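Long-range contacts in Non-structural protein 5 (Modoc virus, PDB 2WA2), which binds S-adenosylmethionine through its methyltransferase domain and probably methylates the cap of the viral RNA, as related flavivirus NS5 proteins do: residues T85-G90 with E145-D150; T172-I177 with F189-L194. The protein carries 4 engineered substitutions. All coordinates share one frame; numbering follows the deposited sequence. Where two conformers were deposited one is given.

Contact 1 of 2, residues T85-G90 with E145-D150; sequences TVVDLG and EPFQAD. Engineered in segment 85-90: Thr85 (natural residue Ser). With SAM (S-adenosylmethionine), chain C.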
ATOM      1  N   THR A  85       4.067  13.904 -12.835  1.00 17.75           N
ATOM      2  CA  THR A  85       2.663  13.531 -12.716  1.00 17.01           C
ATOM      3  C   THR A  85       2.524  12.292 -11.788  1.00 15.82           C
ATOM      4  O   THR A  85       2.947  11.174 -12.126  1.00 15.51           O
ATOM      5  CB  THR A  85       2.051  13.268 -14.091  1.00 17.12           C
ATOM      6  OG1 THR A  85       2.194  14.457 -14.889  1.00 18.24           O
ATOM      7  CG2 THR A  85       0.526  12.872 -13.976  1.00 18.69           C
ATOM      8  N   VAL A  86       1.931  12.532 -10.626  1.00 15.23           N
ATOM      9  CA  VAL A  86       1.699  11.485  -9.644  1.00 14.57           C
ATOM     10  C   VAL A  86       0.232  11.096  -9.734  1.00 14.13           C
ATOM     11  O   VAL A  86      -0.656  11.973  -9.712  1.00 14.75           O
ATOM     12  CB  VAL A  86       2.012  11.977  -8.207  1.00 14.77           C
ATOM     13  CG1 VAL A  86       1.730  10.863  -7.149  1.00 15.36           C
ATOM     14  CG2 VAL A  86       3.462  12.427  -8.076  1.00 13.29           C
ATOM     15  N   VAL A  87      -0.023   9.801  -9.860  0.50 13.73           N
ATOM     16  CA  VAL A  87      -1.389   9.296  -9.673  0.50 13.80           C
ATOM     17  C   VAL A  87      -1.525   8.690  -8.286  0.50 13.91           C
ATOM     18  O   VAL A  87      -0.596   8.053  -7.774  0.50 12.48           O
ATOM     19  CB  VAL A  87      -1.890   8.306 -10.775  0.50 14.04           C
ATOM     20  CG1 VAL A  87      -2.167   9.043 -12.063  0.50 15.62           C
ATOM     21  CG2 VAL A  87      -0.945   7.124 -10.997  0.50 12.20           C
ATOM     22  N   ASP A  88      -2.660   8.959  -7.654  1.00 13.69           N
ATOM     23  CA  ASP A  88      -2.938   8.392  -6.354  1.00 14.67           C
ATOM     24  C   ASP A  88      -4.234   7.607  -6.498  1.00 14.42           C
ATOM     25  O   ASP A  88      -5.333   8.173  -6.506  1.00 15.14           O
ATOM     26  CB  ASP A  88      -3.009   9.485  -5.285  1.00 13.87           C
ATOM     27  CG  ASP A  88      -3.202   8.923  -3.872  1.00 16.15           C
ATOM     28  OD1 ASP A  88      -3.108   7.689  -3.701  1.00 18.51           O
ATOM     29  OD2 ASP A  88      -3.506   9.705  -2.950  1.00 17.25           O
ATOM     30  N   LEU A  89      -4.085   6.301  -6.690  1.00 14.52           N
ATOM     31  CA  LEU A  89      -5.210   5.401  -6.870  1.00 14.06           C
ATOM     32  C   LEU A  89      -5.749   4.907  -5.539  1.00 14.34           C
ATOM     33  O   LEU A  89      -5.002   4.351  -4.716  1.00 14.06           O
ATOM     34  CB  LEU A  89      -4.823   4.237  -7.790  1.00 13.31           C
ATOM     35  CG  LEU A  89      -4.245   4.711  -9.140  1.00 14.32           C
ATOM     36  CD1 LEU A  89      -3.612   3.567  -9.869  1.00 15.15           C
ATOM     37  CD2 LEU A  89      -5.304   5.423 -10.043  1.00 15.52           C
ATOM     38  N   GLY A  90      -7.043   5.128  -5.307  1.00 13.31           N
ATOM     39  CA  GLY A  90      -7.636   4.791  -4.012  1.00 12.72           C
ATOM     40  C   GLY A  90      -7.203   5.814  -2.978  1.00 13.21           C
ATOM     41  O   GLY A  90      -6.620   5.473  -1.963  1.00 12.80           O
ATOM     42  N   GLU A 145      -8.760   3.520 -17.424  1.00 23.01           N
ATOM     43  CA  GLU A 145      -7.724   3.479 -18.423  1.00 23.69           C
ATOM     44  C   GLU A 145      -6.440   4.112 -17.850  1.00 22.41           C
ATOM     45  O   GLU A 145      -6.466   5.258 -17.369  1.00 22.06           O
ATOM     46  CB  GLU A 145      -8.241   4.257 -19.649  1.00 24.49           C
ATOM     47  CG  GLU A 145      -7.215   4.547 -20.728  1.00 28.85           C
ATOM     48  CD  GLU A 145      -7.029   3.392 -21.680  1.00 32.75           C
ATOM     49  OE1 GLU A 145      -6.353   3.597 -22.710  1.00 37.24           O
ATOM     50  OE2 GLU A 145      -7.535   2.282 -21.406  1.00 32.53           O
ATOM     51  N   PRO A 146      -5.310   3.371 -17.878  1.00 23.03           N
ATOM     52  CA  PRO A 146      -4.069   4.011 -17.424  1.00 23.12           C
ATOM     53  C   PRO A 146      -3.767   5.184 -18.336  1.00 23.21           C
ATOM     54  O   PRO A 146      -4.161   5.157 -19.523  1.00 22.53           O
ATOM     55  CB  PRO A 146      -3.004   2.911 -17.612  1.00 23.29           C
ATOM     56  CG  PRO A 146      -3.770   1.662 -17.689  1.00 24.09           C
ATOM     57  CD  PRO A 146      -5.068   1.999 -18.347  1.00 23.40           C
ATOM     58  N   PHE A 147      -3.113   6.209 -17.785  1.00 22.33           N
ATOM     59  CA  PHE A 147      -2.623   7.313 -18.585  1.00 22.66           C
ATOM     60  C   PHE A 147      -1.246   7.703 -18.108  1.00 21.93           C
ATOM     61  O   PHE A 147      -0.712   7.069 -17.182  1.00 21.20           O
ATOM     62  CB  PHE A 147      -3.576   8.509 -18.510  1.00 22.83           C
ATOM     63  CG  PHE A 147      -3.834   8.990 -17.120  1.00 23.12           C
ATOM     64  CD1 PHE A 147      -2.865   9.705 -16.423  1.00 23.33           C
ATOM     65  CD2 PHE A 147      -5.049   8.732 -16.502  1.00 23.60           C
ATOM     66  CE1 PHE A 147      -3.095  10.145 -15.156  1.00 24.06           C
ATOM     67  CE2 PHE A 147      -5.284   9.175 -15.216  1.00 23.47           C
ATOM     68  CZ  PHE A 147      -4.307   9.879 -14.540  1.00 24.58           C
ATOM     69  N   GLN A 148      -0.688   8.751 -18.729  1.00 21.43           N
ATOM     70  CA  GLN A 148       0.664   9.242 -18.435  1.00 21.35           C
ATOM     71  C   GLN A 148       0.894   9.636 -16.974  1.00 19.87           C
ATOM     72  O   GLN A 148       0.207  10.500 -16.418  1.00 19.51           O
ATOM     73  CB  GLN A 148       1.037  10.408 -19.371  1.00 21.79           C
ATOM     74  CG  GLN A 148       2.546  10.602 -19.627  1.00 26.03           C
ATOM     75  CD  GLN A 148       3.308  11.138 -18.413  1.00 29.55           C
ATOM     76  OE1 GLN A 148       2.906  12.136 -17.795  1.00 31.83           O
ATOM     77  NE2 GLN A 148       4.417  10.464 -18.062  1.00 31.01           N
ATOM     78  N   ALA A 149       1.885   8.999 -16.361  1.00 18.81           N
ATOM     79  CA  ALA A 149       2.263   9.307 -14.988  1.00 18.20           C
ATOM     80  C   ALA A 149       3.689   8.897 -14.768  1.00 17.58           C
ATOM     81  O   ALA A 149       4.104   7.835 -15.234  1.00 17.73           O
ATOM     82  CB  ALA A 149       1.349   8.573 -13.951  1.00 18.21           C
ATOM     83  N   ASP A 150       4.402   9.730 -14.015  1.00 17.18           N
ATOM     84  CA  ASP A 150       5.787   9.474 -13.641  1.00 17.62           C
ATOM     85  C   ASP A 150       5.921   8.707 -12.329  1.00 16.52           C
ATOM     86  O   ASP A 150       6.984   8.100 -12.068  1.00 16.28           O
ATOM     87  CB  ASP A 150       6.515  10.793 -13.550  1.00 17.90           C
ATOM     88  CG  ASP A 150       6.383  11.586 -14.836  1.00 20.17           C
ATOM     89  OD1 ASP A 150       7.024  11.173 -15.811  1.00 22.04           O
ATOM     90  OD2 ASP A 150       5.596  12.556 -14.869  1.00 19.70           O
TER
HETATM   91  N   SAM C1248      -3.626   6.589   1.166  1.00 23.39           N
HETATM   92  CA  SAM C1248      -4.910   6.913   1.872  1.00 24.29           C
HETATM   93  C   SAM C1248      -4.741   8.168   2.735  1.00 24.97           C
HETATM   94  O   SAM C1248      -3.602   8.587   2.971  1.00 25.38           O
HETATM   95  OXT SAM C1248      -5.703   8.785   3.231  1.00 24.87           O
HETATM   96  CB  SAM C1248      -5.347   5.739   2.747  1.00 23.99           C
HETATM   97  CG  SAM C1248      -5.827   4.529   1.956  1.00 24.34           C
HETATM   98  SD  SAM C1248      -7.567   4.782   1.566  1.00 25.31           S
HETATM   99  CE  SAM C1248      -8.295   4.088   3.085  1.00 27.50           C
HETATM  100  C5' SAM C1248      -7.937   3.400   0.467  1.00 20.87           C
HETATM  101  C4' SAM C1248      -9.144   3.836  -0.364  1.00 16.88           C
HETATM  102  O4' SAM C1248      -9.256   3.111  -1.561  1.00 16.45           O
HETATM  103  C3' SAM C1248     -10.455   3.607   0.385  1.00 16.66           C
HETATM  104  O3' SAM C1248     -10.937   4.869   0.775  1.00 16.66           O
HETATM  105  C2' SAM C1248     -11.394   2.967  -0.622  1.00 17.71           C
HETATM  106  O2' SAM C1248     -12.615   3.663  -0.649  1.00 16.23           O
HETATM  107  C1' SAM C1248     -10.620   3.144  -1.931  1.00 14.08           C
HETATM  108  N9  SAM C1248     -10.922   2.113  -2.919  1.00 14.87           N
HETATM  109  C8  SAM C1248     -11.054   0.764  -2.688  1.00 13.87           C
HETATM  110  N7  SAM C1248     -11.314   0.151  -3.848  1.00 13.27           N
HETATM  111  C5  SAM C1248     -11.359   1.115  -4.809  1.00 13.91           C
HETATM  112  C6  SAM C1248     -11.595   1.055  -6.184  1.00 12.88           C
HETATM  113  N6  SAM C1248     -11.861  -0.082  -6.801  1.00 14.54           N
HETATM  114  N1  SAM C1248     -11.541   2.228  -6.914  1.00 13.45           N
HETATM  115  C2  SAM C1248     -11.287   3.429  -6.307  1.00 12.12           C
HETATM  116  N3  SAM C1248     -11.053   3.511  -4.949  1.00 13.47           N
HETATM  117  C4  SAM C1248     -11.106   2.347  -4.232  1.00 13.37           C
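Next to strand 86-89, an inner strand of the sheet that leads to the S-adenosylmethionine site, the engineered Thr85 meets Asp150 through two hydrogen bonds, where the loop before strand 151-154 runs into that strand. Thr85 N gives its hydrogen to Asp150 OD2 at 2.9 Å, a nearly straight bond (162°) to the lone pair facing away from the other carboxylate oxygen. In return Asp150 N donates to Thr85 O at 2.8 Å; this bond is more bent but lies in the carbonyl plane. Aspartate suits the place because its short side chain sets a carboxylate oxygen at the N-H of Thr85 while its own N-H bonds the carbonyl of the same residue; backbone bonding to Thr151 continues the pairing into strand 151-154. In Thr85, chi1 of -58° sets OG1 beside the backbone N, where it hydrogen-bonds Glu108, and leaves CG2 to rest 3.4 Å from Gln148 O.

Further along, Val87 sends its two methyls to different partners. CG1 approaches the Phe147 ring obliquely, 3.4 Å from CZ, and CG2 lies 4.0 Å from Ala149 CB, where a small residue lets the loop come close. Lys110 makes a cation-pi contact with the Phe147 ring and Trp180 meets it edge-to-face. Asn184 holds the loop backbone at Phe147 and Ala149. Beyond the strand, Gly90, with positive phi and no side chain, lets its CA lie 3.4 Å from SAM O4'. A strand ending in a glycine-bearing turn beside the cofactor is the hallmark of Rossmann-like methyltransferases.

Contact 2 of 2, residues T172-I177 with F189-L194; sequences TVLNVI and FCVKVL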
ATOM      1  N   THR A 172      -6.334  -8.379  -7.447  1.00 13.51           N
ATOM      2  CA  THR A 172      -6.988  -7.401  -8.288  1.00 14.19           C
ATOM      3  C   THR A 172      -6.206  -6.104  -8.397  1.00 14.28           C
ATOM      4  O   THR A 172      -6.030  -5.589  -9.488  1.00 14.87           O
ATOM      5  CB  THR A 172      -8.432  -7.116  -7.786  1.00 13.60           C
ATOM      6  OG1 THR A 172      -9.194  -8.315  -7.938  1.00 15.51           O
ATOM      7  CG2 THR A 172      -9.083  -6.005  -8.606  1.00 15.23           C
ATOM      8  N   VAL A 173      -5.750  -5.578  -7.266  1.00 13.99           N
ATOM      9  CA  VAL A 173      -4.904  -4.363  -7.254  1.00 14.86           C
ATOM     10  C   VAL A 173      -3.620  -4.557  -8.072  1.00 13.68           C
ATOM     11  O   VAL A 173      -3.283  -3.720  -8.912  1.00 13.52           O
ATOM     12  CB  VAL A 173      -4.568  -3.924  -5.821  1.00 15.22           C
ATOM     13  CG1 VAL A 173      -3.522  -2.809  -5.780  1.00 17.90           C
ATOM     14  CG2 VAL A 173      -5.843  -3.475  -5.092  1.00 15.26           C
ATOM     15  N   LEU A 174      -2.906  -5.648  -7.814  1.00 13.50           N
ATOM     16  CA  LEU A 174      -1.658  -5.917  -8.536  1.00 12.21           C
ATOM     17  C   LEU A 174      -1.869  -6.006 -10.063  1.00 12.59           C
ATOM     18  O   LEU A 174      -1.076  -5.448 -10.825  1.00 11.07           O
ATOM     19  CB  LEU A 174      -0.990  -7.178  -7.998  1.00 12.60           C
ATOM     20  CG  LEU A 174      -0.512  -7.034  -6.526  1.00 12.41           C
ATOM     21  CD1 LEU A 174       0.220  -8.283  -6.073  1.00 13.63           C
ATOM     22  CD2 LEU A 174       0.364  -5.753  -6.280  1.00 14.26           C
ATOM     23  N   ASN A 175      -2.924  -6.701 -10.485  1.00 12.38           N
ATOM     24  CA  ASN A 175      -3.273  -6.769 -11.906  1.00 15.19           C
ATOM     25  C   ASN A 175      -3.540  -5.364 -12.508  1.00 14.82           C
ATOM     26  O   ASN A 175      -3.066  -5.033 -13.608  1.00 14.71           O
ATOM     27  CB  ASN A 175      -4.436  -7.747 -12.136  1.00 16.80           C
ATOM     28  CG  ASN A 175      -4.736  -7.946 -13.595  1.00 23.79           C
ATOM     29  OD1 ASN A 175      -5.791  -7.536 -14.072  1.00 32.27           O
ATOM     30  ND2 ASN A 175      -3.779  -8.524 -14.343  1.00 27.53           N
ATOM     31  N   VAL A 176      -4.259  -4.526 -11.771  1.00 15.55           N
ATOM     32  CA  VAL A 176      -4.525  -3.154 -12.211  1.00 15.07           C
ATOM     33  C   VAL A 176      -3.219  -2.344 -12.297  1.00 15.16           C
ATOM     34  O   VAL A 176      -2.911  -1.700 -13.322  1.00 14.68           O
ATOM     35  CB  VAL A 176      -5.542  -2.468 -11.275  1.00 16.81           C
ATOM     36  CG1 VAL A 176      -5.653  -0.988 -11.590  1.00 16.83           C
ATOM     37  CG2 VAL A 176      -6.895  -3.191 -11.373  1.00 17.91           C
ATOM     38  N   ILE A 177      -2.443  -2.380 -11.223  1.00 13.62           N
ATOM     39  CA  ILE A 177      -1.173  -1.665 -11.172  1.00 14.35           C
ATOM     40  C   ILE A 177      -0.225  -2.122 -12.296  1.00 14.00           C
ATOM     41  O   ILE A 177       0.438  -1.285 -12.896  1.00 13.96           O
ATOM     42  CB  ILE A 177      -0.491  -1.794  -9.769  1.00 14.88           C
ATOM     43  CG1 ILE A 177      -1.304  -1.048  -8.704  1.00 16.25           C
ATOM     44  CG2 ILE A 177       1.016  -1.367  -9.811  1.00 15.52           C
ATOM     45  CD1 ILE A 177      -1.621   0.437  -8.984  1.00 19.47           C
ATOM     46  N   PHE A 189       6.897   3.813  -8.272  1.00 13.73           N
ATOM     47  CA  PHE A 189       5.628   3.261  -7.770  1.00 13.11           C
ATOM     48  C   PHE A 189       5.693   2.899  -6.286  1.00 12.75           C
ATOM     49  O   PHE A 189       6.776   2.631  -5.715  1.00 12.14           O
ATOM     50  CB  PHE A 189       5.144   2.076  -8.648  1.00 13.41           C
ATOM     51  CG  PHE A 189       6.166   0.972  -8.811  1.00 14.06           C
ATOM     52  CD1 PHE A 189       6.350   0.000  -7.803  1.00 14.87           C
ATOM     53  CD2 PHE A 189       6.963   0.910  -9.957  1.00 15.28           C
ATOM     54  CE1 PHE A 189       7.315  -1.011  -7.975  1.00 14.38           C
ATOM     55  CE2 PHE A 189       7.919  -0.110 -10.119  1.00 16.37           C
ATOM     56  CZ  PHE A 189       8.092  -1.054  -9.112  1.00 14.05           C
ATOM     57  N   CYS A 190       4.533   2.920  -5.636  1.00 12.10           N
ATOM     58  CA  CYS A 190       4.458   2.501  -4.247  1.00 11.71           C
ATOM     59  C   CYS A 190       3.035   2.023  -4.098  1.00 11.61           C
ATOM     60  O   CYS A 190       2.116   2.820  -4.183  1.00 11.23           O
ATOM     61  CB  CYS A 190       4.770   3.661  -3.296  1.00 11.84           C
ATOM     62  SG  CYS A 190       4.536   3.301  -1.587  1.00 14.47           S
ATOM     63  N   VAL A 191       2.897   0.715  -3.886  1.00 11.87           N
ATOM     64  CA  VAL A 191       1.615   0.013  -3.980  1.00 11.70           C
ATOM     65  C   VAL A 191       1.401  -0.824  -2.701  1.00 12.54           C
ATOM     66  O   VAL A 191       2.220  -1.695  -2.381  1.00 12.50           O
ATOM     67  CB  VAL A 191       1.572  -0.916  -5.217  1.00 11.52           C
ATOM     68  CG1 VAL A 191       0.242  -1.645  -5.259  1.00 10.32           C
ATOM     69  CG2 VAL A 191       1.802  -0.073  -6.556  1.00 13.50           C
ATOM     70  N   LYS A 192       0.291  -0.572  -2.000  1.00 11.38           N
ATOM     71  CA  LYS A 192      -0.103  -1.447  -0.888  1.00 11.94           C
ATOM     72  C   LYS A 192      -0.357  -2.899  -1.322  1.00 10.34           C
ATOM     73  O   LYS A 192      -1.064  -3.158  -2.312  1.00 10.93           O
ATOM     74  CB  LYS A 192      -1.329  -0.891  -0.169  1.00 11.93           C
ATOM     75  CG  LYS A 192      -1.641  -1.626   1.146  1.00 12.44           C
ATOM     76  CD  LYS A 192      -2.836  -0.983   1.889  1.00 14.90           C
ATOM     77  CE  LYS A 192      -3.314  -1.924   2.968  1.00 18.67           C
ATOM     78  NZ  LYS A 192      -4.252  -1.224   3.922  1.00 19.91           N
ATOM     79  N   VAL A 193       0.214  -3.840  -0.562  1.00  9.59           N
ATOM     80  CA  VAL A 193      -0.039  -5.264  -0.758  1.00  8.74           C
ATOM     81  C   VAL A 193      -0.650  -5.763   0.549  1.00  9.36           C
ATOM     82  O   VAL A 193       0.052  -6.033   1.512  1.00  9.27           O
ATOM     83  CB  VAL A 193       1.251  -6.057  -1.126  1.00  9.29           C
ATOM     84  CG1 VAL A 193       0.926  -7.523  -1.450  1.00  8.40           C
ATOM     85  CG2 VAL A 193       1.973  -5.402  -2.336  1.00  9.38           C
ATOM     86  N   LEU A 194      -1.979  -5.838   0.584  1.00  9.78           N
ATOM     87  CA  LEU A 194      -2.686  -6.104   1.847  1.00 10.12           C
ATOM     88  C   LEU A 194      -2.326  -7.468   2.415  1.00  9.69           C
ATOM     89  O   LEU A 194      -2.076  -7.597   3.602  1.00 10.66           O
ATOM     90  CB  LEU A 194      -4.201  -6.078   1.581  1.00 11.13           C
ATOM     91  CG  LEU A 194      -5.074  -6.486   2.775  1.00 11.19           C
ATOM     92  CD1 LEU A 194      -4.881  -5.488   3.908  1.00 14.14           C
ATOM     93  CD2 LEU A 194      -6.540  -6.561   2.274  1.00 11.54           C
TER
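Val191 and Ile177 meet tip to tip, the strand valine packing against the sheet-facing side of helix 163-183. Ile177 CG2 comes 3.6 Å from Val191 CG2, and Ile177 CG1 lies 3.8 Å from Val191 CG1, so the two gamma carbons of each residue take part. With Val191 CG1 anti to the backbone N (chi1 179°), that methyl also reaches Val173 CG1 at 4.0 Å. Leu174 enters from the flank: its CD2 lies 4.2 Å from Val191 CG1 and 4.3 Å from Val193 CG2, the length of leucine carrying this methyl to both valines. All these groups are apolar and buried, and branched side chains suit both the strand and the helix face turned to it.

Around this shell, Val152 and Cys154 of the adjacent strand pack on Ile177, and Phe231 on the other flank touches Val193. Lys192 leads its ammonium away from the helix to a salt bridge with Glu228 and a hydrogen bond to Gly157 O. The axes of the two short segments lie 9.3 Å apart at 161°, nearly antiparallel, as helix and second strand do in the beta-alpha-beta unit 151-154, 163-183, 188-193 of this Rossmann-like fold.

Following the chain from the N terminus, strand 86-89 comes first; helix 95-101 and strands 106-112 and 133-136 then build one half of the sheet before the chain returns at 145-150, where contact 1 closes that long loop. Strand 151-154 follows beside strand 86-89, and helix 163-183 opens contact 2, which strand 188-193 closes after a short connection. The two contacts are therefore in series, neither nested nor crossed. They meet directly through Leu89 CD1 and Ile177 CD1, 3.8 Å apart, so that helix 163-183 spans both: Trp180 of this helix packs on contact 1, while the helix's earlier residues pack in contact 2. Together they join strands 86-89, 151-154 and 188-193 at the middle of the sheet.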